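PDB 3ZTH: STU0660 from Streptococcus thermophilus, which is a large Csn2-type Cas protein that takes part in CRISPR-mediated bacterial immunity, binds magnesium and probably binds DNA. Local coordinates for residues Ile17-Lys31 with Val226-Asp240. Residues are numbered along the deposited sequence; the frame is centred on the assembly and turned at random.
Sequences IGAITQIVGQNNELK and VKKYPNLTFILFPSD. With MG (magnesium ion), chain C.
Gln26 and Asp240 meet at a magnesium ion. Asp240 OD2 binds the metal at 2.4 Å, with Gln26 OE1 a longer ligand at 2.7 Å; three waters complete the modelled shell, and the amide and carboxylate planes stand 61° apart. Carboxylate and amide oxygens are hard donors, which suits magnesium. The glutamine chain, bent at chi2 (-50°), turns its amide to the ion, while NE2 donates to Pro298 O and weakly to Asp240 OD2. Lys31, kinked at chi3 (-72°), hydrogen-bonds through NZ to Gly25 O (2.8 Å) and to a water that ties Ile23 O to Pro238 O. Asp240 OD1, 4.3 Å from Lys31 NZ, is too far for a salt bridge, though the opposite charges probably attract.

Strands 20-24 and 232-237 are laced by four nearly straight backbone bonds. Ile23 lies alongside Phe237, its CD1 3.7 Å from CZ, and beta-branching suits it to an extended strand. Pro238 has no N-H to offer Ile23 O, which the water serves instead. Ile20 CG1 meets Val226 CG1 at 3.9 Å, joining helix 212-228 to the sheet. A metal site at the C-terminal end of adjacent parallel strands fits an alpha/beta fold of the P-loop NTPase type, consistent with the family's kinship.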
ATOM      1  N   ILE A  17      11.871  37.465  19.679  1.00 30.90           N
ATOM      2  CA  ILE A  17      11.673  37.346  18.229  1.00 32.33           C
ATOM      3  C   ILE A  17      11.407  38.661  17.483  1.00 32.77           C
ATOM      4  O   ILE A  17      10.592  39.481  17.910  1.00 32.21           O
ATOM      5  CB  ILE A  17      10.486  36.393  17.922  1.00 33.90           C
ATOM      6  CG1 ILE A  17      10.638  35.080  18.703  1.00 33.05           C
ATOM      7  CG2 ILE A  17      10.396  36.142  16.427  1.00 36.72           C
ATOM      8  CD1 ILE A  17      11.906  34.304  18.402  1.00 32.00           C
ATOM      9  N   GLY A  18      12.085  38.837  16.349  1.00 32.74           N
ATOM     10  CA  GLY A  18      11.919  40.036  15.539  1.00 32.38           C
ATOM     11  C   GLY A  18      12.023  39.697  14.059  1.00 33.15           C
ATOM     12  O   GLY A  18      12.343  38.558  13.716  1.00 34.28           O
ATOM     13  N   ALA A  19      11.750  40.665  13.184  1.00 32.06           N
ATOM     14  CA  ALA A  19      11.814  40.437  11.744  1.00 31.26           C
ATOM     15  C   ALA A  19      12.987  39.503  11.448  1.00 32.67           C
ATOM     16  O   ALA A  19      12.825  38.452  10.818  1.00 32.15           O
ATOM     17  CB  ALA A  19      11.994  41.754  11.020  1.00 31.74           C
ATOM     18  N   ILE A  20      14.168  39.888  11.912  1.00 31.46           N
ATOM     19  CA  ILE A  20      15.344  39.060  11.729  1.00 32.03           C
ATOM     20  C   ILE A  20      15.885  38.680  13.103  1.00 31.92           C
ATOM     21  O   ILE A  20      16.471  39.497  13.813  1.00 33.74           O
ATOM     22  CB  ILE A  20      16.427  39.784  10.889  1.00 32.73           C
ATOM     23  CG1 ILE A  20      15.908  39.994   9.463  1.00 34.86           C
ATOM     24  CG2 ILE A  20      17.698  38.944  10.822  1.00 32.13           C
ATOM     25  CD1 ILE A  20      16.914  40.612   8.528  1.00 37.07           C
ATOM     26  N   THR A  21      15.651  37.430  13.476  1.00 30.50           N
ATOM     27  CA  THR A  21      16.088  36.891  14.759  1.00 30.67           C
ATOM     28  C   THR A  21      17.330  36.006  14.592  1.00 29.54           C
ATOM     29  O   THR A  21      17.401  35.192  13.666  1.00 28.57           O
ATOM     30  CB  THR A  21      14.966  36.036  15.390  1.00 30.63           C
ATOM     31  OG1 THR A  21      13.783  36.828  15.519  1.00 30.87           O
ATOM     32  CG2 THR A  21      15.385  35.514  16.769  1.00 31.42           C
ATOM     33  N   GLN A  22      18.296  36.162  15.493  1.00 29.10           N
ATOM     34  CA  GLN A  22      19.525  35.365  15.449  1.00 28.80           C
ATOM     35  C   GLN A  22      19.787  34.666  16.782  1.00 29.46           C
ATOM     36  O   GLN A  22      19.844  35.298  17.838  1.00 29.82           O
ATOM     37  CB  GLN A  22      20.722  36.244  15.083  1.00 29.53           C
ATOM     38  CG  GLN A  22      20.600  36.921  13.716  1.00 30.05           C
ATOM     39  CD  GLN A  22      21.759  37.855  13.419  1.00 31.42           C
ATOM     40  OE1 GLN A  22      22.819  37.433  12.941  1.00 31.44           O
ATOM     41  NE2 GLN A  22      21.568  39.134  13.715  1.00 31.05           N
ATOM     42  N   ILE A  23      19.931  33.350  16.726  1.00 29.28           N
ATOM     43  CA  ILE A  23      20.179  32.554  17.915  1.00 28.85           C
ATOM     44  C   ILE A  23      21.624  32.101  17.862  1.00 28.41           C
ATOM     45  O   ILE A  23      22.035  31.401  16.940  1.00 29.57           O
ATOM     46  CB  ILE A  23      19.220  31.341  17.974  1.00 29.16           C
ATOM     47  CG1 ILE A  23      17.794  31.839  18.208  1.00 27.51           C
ATOM     48  CG2 ILE A  23      19.624  30.389  19.101  1.00 30.47           C
ATOM     49  CD1 ILE A  23      16.753  30.767  18.133  1.00 27.72           C
ATOM     50  N   VAL A  24      22.390  32.516  18.862  1.00 27.04           N
ATOM     51  CA  VAL A  24      23.813  32.212  18.939  1.00 27.57           C
ATOM     52  C   VAL A  24      24.152  31.694  20.336  1.00 27.16           C
ATOM     53  O   VAL A  24      23.285  31.649  21.205  1.00 27.94           O
ATOM     54  CB  VAL A  24      24.614  33.496  18.649  1.00 29.09           C
ATOM     55  CG1 VAL A  24      26.056  33.281  18.938  1.00 36.91           C
ATOM     56  CG2 VAL A  24      24.442  33.905  17.193  1.00 29.17           C
ATOM     57  N   GLY A  25      25.400  31.304  20.565  1.00 24.25           N
ATOM     58  CA  GLY A  25      25.754  30.816  21.884  1.00 25.33           C
ATOM     59  C   GLY A  25      26.603  29.563  21.853  1.00 25.58           C
ATOM     60  O   GLY A  25      26.685  28.882  20.832  1.00 23.41           O
ATOM     61  N   GLN A  26      27.229  29.250  22.982  1.00 27.71           N
ATOM     62  CA  GLN A  26      28.093  28.085  23.061  1.00 28.87           C
ATOM     63  C   GLN A  26      27.357  26.829  23.481  1.00 29.65           C
ATOM     64  O   GLN A  26      27.903  25.736  23.393  1.00 29.47           O
ATOM     65  CB  GLN A  26      29.262  28.361  24.008  1.00 29.63           C
ATOM     66  CG  GLN A  26      30.168  29.477  23.516  1.00 31.79           C
ATOM     67  CD  GLN A  26      30.593  29.268  22.064  1.00 35.44           C
ATOM     68  OE1 GLN A  26      31.355  28.353  21.758  1.00 38.31           O
ATOM     69  NE2 GLN A  26      30.088  30.112  21.167  1.00 32.64           N
ATOM     70  N   ASN A  27      26.113  26.979  23.925  1.00 30.25           N
ATOM     71  CA  ASN A  27      25.320  25.830  24.348  1.00 28.91           C
ATOM     72  C   ASN A  27      24.643  25.211  23.121  1.00 30.77           C
ATOM     73  O   ASN A  27      23.424  25.320  22.935  1.00 30.76           O
ATOM     74  CB  ASN A  27      24.265  26.274  25.356  1.00 27.83           C
ATOM     75  CG  ASN A  27      23.615  25.105  26.065  1.00 28.24           C
ATOM     76  OD1 ASN A  27      23.535  23.996  25.523  1.00 28.48           O
ATOM     77  ND2 ASN A  27      23.130  25.350  27.274  1.00 22.90           N
ATOM     78  N   ASN A  28      25.442  24.559  22.281  1.00 31.13           N
ATOM     79  CA  ASN A  28      24.938  23.949  21.057  1.00 31.15           C
ATOM     80  C   ASN A  28      23.769  22.985  21.237  1.00 31.15           C
ATOM     81  O   ASN A  28      22.828  22.993  20.445  1.00 31.40           O
ATOM     82  CB  ASN A  28      26.088  23.276  20.310  1.00 31.08           C
ATOM     83  CG  ASN A  28      27.071  24.285  19.748  1.00 36.14           C
ATOM     84  OD1 ASN A  28      26.831  25.495  19.819  1.00 38.00           O
ATOM     85  ND2 ASN A  28      28.176  23.804  19.182  1.00 36.81           N
ATOM     86  N   GLU A  29      23.814  22.169  22.280  1.00 30.91           N
ATOM     87  CA  GLU A  29      22.743  21.221  22.531  1.00 30.58           C
ATOM     88  C   GLU A  29      21.430  21.962  22.753  1.00 28.77           C
ATOM     89  O   GLU A  29      20.397  21.606  22.190  1.00 26.49           O
ATOM     90  CB  GLU A  29      23.082  20.363  23.747  1.00 33.24           C
ATOM     91  CG  GLU A  29      24.469  19.734  23.658  1.00 43.67           C
ATOM     92  CD  GLU A  29      25.571  20.582  24.306  1.00 49.68           C
ATOM     93  OE1 GLU A  29      25.691  21.797  24.006  1.00 49.64           O
ATOM     94  OE2 GLU A  29      26.328  20.012  25.124  1.00 53.69           O
ATOM     95  N   LEU A  30      21.473  23.006  23.567  1.00 27.37           N
ATOM     96  CA  LEU A  30      20.266  23.761  23.840  1.00 27.91           C
ATOM     97  C   LEU A  30      19.759  24.412  22.553  1.00 26.44           C
ATOM     98  O   LEU A  30      18.556  24.423  22.298  1.00 25.62           O
ATOM     99  CB  LEU A  30      20.530  24.817  24.922  1.00 27.51           C
ATOM    100  CG  LEU A  30      19.354  25.748  25.239  1.00 28.72           C
ATOM    101  CD1 LEU A  30      18.210  24.969  25.858  1.00 26.95           C
ATOM    102  CD2 LEU A  30      19.825  26.844  26.178  1.00 28.59           C
ATOM    103  N   LYS A  31      20.674  24.951  21.748  1.00 24.86           N
ATOM    104  CA  LYS A  31      20.287  25.582  20.485  1.00 24.41           C
ATOM    105  C   LYS A  31      19.587  24.544  19.632  1.00 24.89           C
ATOM    106  O   LYS A  31      18.541  24.806  19.037  1.00 25.77           O
ATOM    107  CB  LYS A  31      21.513  26.127  19.721  1.00 19.75           C
ATOM    108  CG  LYS A  31      22.171  27.335  20.396  1.00 17.51           C
ATOM    109  CD  LYS A  31      23.158  28.085  19.494  1.00 16.43           C
ATOM    110  CE  LYS A  31      24.435  27.307  19.268  1.00 16.59           C
ATOM    111  NZ  LYS A  31      25.409  28.118  18.497  1.00 15.90           N
ATOM    112  N   VAL A 226      12.325  41.660   4.737  1.00 31.41           N
ATOM    113  CA  VAL A 226      11.571  41.942   5.955  1.00 33.95           C
ATOM    114  C   VAL A 226      11.115  43.390   6.012  1.00 37.13           C
ATOM    115  O   VAL A 226      10.103  43.711   6.641  1.00 38.31           O
ATOM    116  CB  VAL A 226      12.361  41.637   7.242  1.00 33.00           C
ATOM    117  CG1 VAL A 226      12.712  40.176   7.283  1.00 32.95           C
ATOM    118  CG2 VAL A 226      13.597  42.522   7.336  1.00 32.26           C
ATOM    119  N   LYS A 227      11.864  44.271   5.362  1.00 39.39           N
ATOM    120  CA  LYS A 227      11.492  45.676   5.354  1.00 43.14           C
ATOM    121  C   LYS A 227      10.387  45.898   4.329  1.00 43.48           C
ATOM    122  O   LYS A 227       9.720  46.927   4.335  1.00 45.40           O
ATOM    123  CB  LYS A 227      12.704  46.549   5.026  1.00 44.13           C
ATOM    124  CG  LYS A 227      13.771  46.520   6.104  1.00 47.84           C
ATOM    125  CD  LYS A 227      14.989  47.327   5.705  1.00 51.68           C
ATOM    126  CE  LYS A 227      16.100  47.209   6.741  1.00 52.78           C
ATOM    127  NZ  LYS A 227      17.336  47.920   6.300  1.00 54.65           N
ATOM    128  N   LYS A 228      10.186  44.911   3.464  1.00 42.37           N
ATOM    129  CA  LYS A 228       9.174  45.004   2.424  1.00 41.30           C
ATOM    130  C   LYS A 228       7.898  44.272   2.794  1.00 42.28           C
ATOM    131  O   LYS A 228       6.804  44.693   2.418  1.00 44.31           O
ATOM    132  CB  LYS A 228       9.733  44.441   1.121  1.00 39.27           C
ATOM    133  CG  LYS A 228       8.740  44.337   0.002  1.00 36.02           C
ATOM    134  CD  LYS A 228       9.433  43.874  -1.264  1.00 35.77           C
ATOM    135  CE  LYS A 228       8.462  43.774  -2.431  1.00 36.77           C
ATOM    136  NZ  LYS A 228       9.136  43.214  -3.640  1.00 39.05           N
ATOM    137  N   TYR A 229       8.042  43.179   3.534  1.00 42.05           N
ATOM    138  CA  TYR A 229       6.902  42.379   3.948  1.00 41.96           C
ATOM    139  C   TYR A 229       6.823  42.289   5.462  1.00 42.87           C
ATOM    140  O   TYR A 229       7.486  41.466   6.084  1.00 45.22           O
ATOM    141  CB  TYR A 229       7.008  40.977   3.358  1.00 41.14           C
ATOM    142  CG  TYR A 229       7.013  40.952   1.850  1.00 42.24           C
ATOM    143  CD1 TYR A 229       5.854  41.231   1.121  1.00 42.32           C
ATOM    144  CD2 TYR A 229       8.181  40.663   1.147  1.00 41.06           C
ATOM    145  CE1 TYR A 229       5.860  41.220  -0.272  1.00 41.32           C
ATOM    146  CE2 TYR A 229       8.201  40.650  -0.244  1.00 42.05           C
ATOM    147  CZ  TYR A 229       7.039  40.928  -0.947  1.00 42.81           C
ATOM    148  OH  TYR A 229       7.068  40.910  -2.321  1.00 42.62           O
ATOM    149  N   PRO A 230       5.999  43.139   6.075  1.00 42.76           N
ATOM    150  CA  PRO A 230       5.832  43.155   7.532  1.00 41.59           C
ATOM    151  C   PRO A 230       5.515  41.770   8.079  1.00 39.57           C
ATOM    152  O   PRO A 230       5.850  41.438   9.214  1.00 39.74           O
ATOM    153  CB  PRO A 230       4.660  44.115   7.731  1.00 42.55           C
ATOM    154  CG  PRO A 230       4.802  45.060   6.573  1.00 43.62           C
ATOM    155  CD  PRO A 230       5.126  44.135   5.428  1.00 42.34           C
ATOM    156  N   ASN A 231       4.870  40.966   7.246  1.00 36.94           N
ATOM    157  CA  ASN A 231       4.442  39.630   7.627  1.00 36.61           C
ATOM    158  C   ASN A 231       5.524  38.553   7.585  1.00 35.48           C
ATOM    159  O   ASN A 231       5.240  37.380   7.822  1.00 33.67           O
ATOM    160  CB  ASN A 231       3.259  39.220   6.740  1.00 36.23           C
ATOM    161  CG  ASN A 231       3.571  39.347   5.252  1.00 39.26           C
ATOM    162  OD1 ASN A 231       4.206  40.311   4.820  1.00 42.06           O
ATOM    163  ND2 ASN A 231       3.111  38.380   4.461  1.00 39.21           N
ATOM    164  N   LEU A 232       6.760  38.949   7.304  1.00 34.72           N
ATOM    165  CA  LEU A 232       7.854  37.986   7.211  1.00 34.75           C
ATOM    166  C   LEU A 232       8.785  37.972   8.413  1.00 33.94           C
ATOM    167  O   LEU A 232       9.205  39.019   8.895  1.00 33.16           O
ATOM    168  CB  LEU A 232       8.672  38.259   5.949  1.00 35.00           C
ATOM    169  CG  LEU A 232       9.864  37.347   5.666  1.00 34.41           C
ATOM    170  CD1 LEU A 232       9.400  35.895   5.632  1.00 33.75           C
ATOM    171  CD2 LEU A 232      10.500  37.747   4.336  1.00 34.09           C
ATOM    172  N   THR A 233       9.113  36.774   8.885  1.00 33.20           N
ATOM    173  CA  THR A 233      10.015  36.618  10.020  1.00 33.39           C
ATOM    174  C   THR A 233      11.080  35.554   9.757  1.00 32.93           C
ATOM    175  O   THR A 233      10.785  34.446   9.296  1.00 30.48           O
ATOM    176  CB  THR A 233       9.259  36.231  11.309  1.00 33.28           C
ATOM    177  OG1 THR A 233       8.393  37.304  11.694  1.00 35.86           O
ATOM    178  CG2 THR A 233      10.237  35.963  12.439  1.00 34.53           C
ATOM    179  N   PHE A 234      12.321  35.916  10.057  1.00 32.62           N
ATOM    180  CA  PHE A 234      13.463  35.027   9.885  1.00 32.35           C
ATOM    181  C   PHE A 234      14.103  34.673  11.239  1.00 31.15           C
ATOM    182  O   PHE A 234      14.259  35.534  12.108  1.00 29.86           O
ATOM    183  CB  PHE A 234      14.518  35.712   9.009  1.00 31.48           C
ATOM    184  CG  PHE A 234      14.282  35.575   7.531  1.00 31.24           C
ATOM    185  CD1 PHE A 234      14.634  34.411   6.864  1.00 32.18           C
ATOM    186  CD2 PHE A 234      13.757  36.634   6.793  1.00 30.21           C
ATOM    187  CE1 PHE A 234      14.470  34.306   5.474  1.00 31.83           C
ATOM    188  CE2 PHE A 234      13.588  36.539   5.411  1.00 27.50           C
ATOM    189  CZ  PHE A 234      13.945  35.378   4.754  1.00 30.00           C
ATOM    190  N   ILE A 235      14.449  33.401  11.419  1.00 30.96           N
ATOM    191  CA  ILE A 235      15.139  32.948  12.628  1.00 29.52           C
ATOM    192  C   ILE A 235      16.384  32.219  12.128  1.00 28.37           C
ATOM    193  O   ILE A 235      16.275  31.160  11.509  1.00 27.20           O
ATOM    194  CB  ILE A 235      14.323  31.953  13.460  1.00 29.73           C
ATOM    195  CG1 ILE A 235      13.134  32.647  14.115  1.00 31.98           C
ATOM    196  CG2 ILE A 235      15.200  31.381  14.575  1.00 33.25           C
ATOM    197  CD1 ILE A 235      12.289  31.707  14.992  1.00 30.45           C
ATOM    198  N   LEU A 236      17.553  32.801  12.389  1.00 27.20           N
ATOM    199  CA  LEU A 236      18.833  32.239  11.962  1.00 26.04           C
ATOM    200  C   LEU A 236      19.642  31.687  13.145  1.00 27.57           C
ATOM    201  O   LEU A 236      19.474  32.129  14.279  1.00 28.34           O
ATOM    202  CB  LEU A 236      19.660  33.323  11.259  1.00 23.45           C
ATOM    203  CG  LEU A 236      18.938  34.237  10.247  1.00 26.53           C
ATOM    204  CD1 LEU A 236      19.876  35.353   9.800  1.00 22.51           C
ATOM    205  CD2 LEU A 236      18.463  33.441   9.045  1.00 20.52           C
ATOM    206  N   PHE A 237      20.509  30.717  12.868  1.00 27.61           N
ATOM    207  CA  PHE A 237      21.389  30.116  13.874  1.00 28.14           C
ATOM    208  C   PHE A 237      22.809  30.290  13.339  1.00 29.77           C
ATOM    209  O   PHE A 237      23.394  29.358  12.775  1.00 29.85           O
ATOM    210  CB  PHE A 237      21.089  28.624  14.040  1.00 27.00           C
ATOM    211  CG  PHE A 237      19.772  28.339  14.694  1.00 26.40           C
ATOM    212  CD1 PHE A 237      18.590  28.381  13.956  1.00 26.51           C
ATOM    213  CD2 PHE A 237      19.709  28.029  16.046  1.00 26.27           C
ATOM    214  CE1 PHE A 237      17.366  28.117  14.552  1.00 24.73           C
ATOM    215  CE2 PHE A 237      18.490  27.759  16.656  1.00 28.36           C
ATOM    216  CZ  PHE A 237      17.312  27.804  15.905  1.00 28.10           C
ATOM    217  N   PRO A 238      23.375  31.498  13.492  1.00 31.16           N
ATOM    218  CA  PRO A 238      24.731  31.801  13.016  1.00 31.75           C
ATOM    219  C   PRO A 238      25.834  31.040  13.726  1.00 33.57           C
ATOM    220  O   PRO A 238      25.683  30.639  14.880  1.00 34.59           O
ATOM    221  CB  PRO A 238      24.862  33.304  13.249  1.00 28.59           C
ATOM    222  CG  PRO A 238      23.451  33.792  13.239  1.00 31.50           C
ATOM    223  CD  PRO A 238      22.715  32.714  13.996  1.00 30.33           C
ATOM    224  N   SER A 239      26.943  30.851  13.018  1.00 35.75           N
ATOM    225  CA  SER A 239      28.122  30.178  13.557  1.00 37.53           C
ATOM    226  C   SER A 239      28.753  31.140  14.557  1.00 37.54           C
ATOM    227  O   SER A 239      28.344  32.295  14.663  1.00 35.77           O
ATOM    228  CB  SER A 239      29.135  29.903  12.448  1.00 36.80           C
ATOM    229  OG  SER A 239      28.495  29.396  11.296  1.00 40.52           O
ATOM    230  N   ASP A 240      29.770  30.676  15.267  1.00 38.39           N
ATOM    231  CA  ASP A 240      30.433  31.513  16.256  1.00 37.90           C
ATOM    232  C   ASP A 240      31.235  32.685  15.688  1.00 38.68           C
ATOM    233  O   ASP A 240      31.445  33.686  16.382  1.00 37.28           O
ATOM    234  CB  ASP A 240      31.360  30.657  17.116  1.00 38.80           C
ATOM    235  CG  ASP A 240      30.605  29.696  18.006  1.00 40.82           C
ATOM    236  OD1 ASP A 240      29.358  29.662  17.942  1.00 37.60           O
ATOM    237  OD2 ASP A 240      31.273  28.972  18.776  1.00 44.56           O
TER
HETATM  238 MG    MG C1349      30.984  26.740  19.678  1.00 38.65          MG
HETATM  239  O   HOH W   1      23.822  29.426  16.551  1.00 13.92           O
HETATM  240  O   HOH W   2      28.658  27.570  19.809  1.00 43.68           O
HETATM  241  O   HOH W   3      33.407  27.153  19.719  1.00 29.82           O
HETATM  242  O   HOH W   4      30.897  24.526  20.600  1.00 75.15           O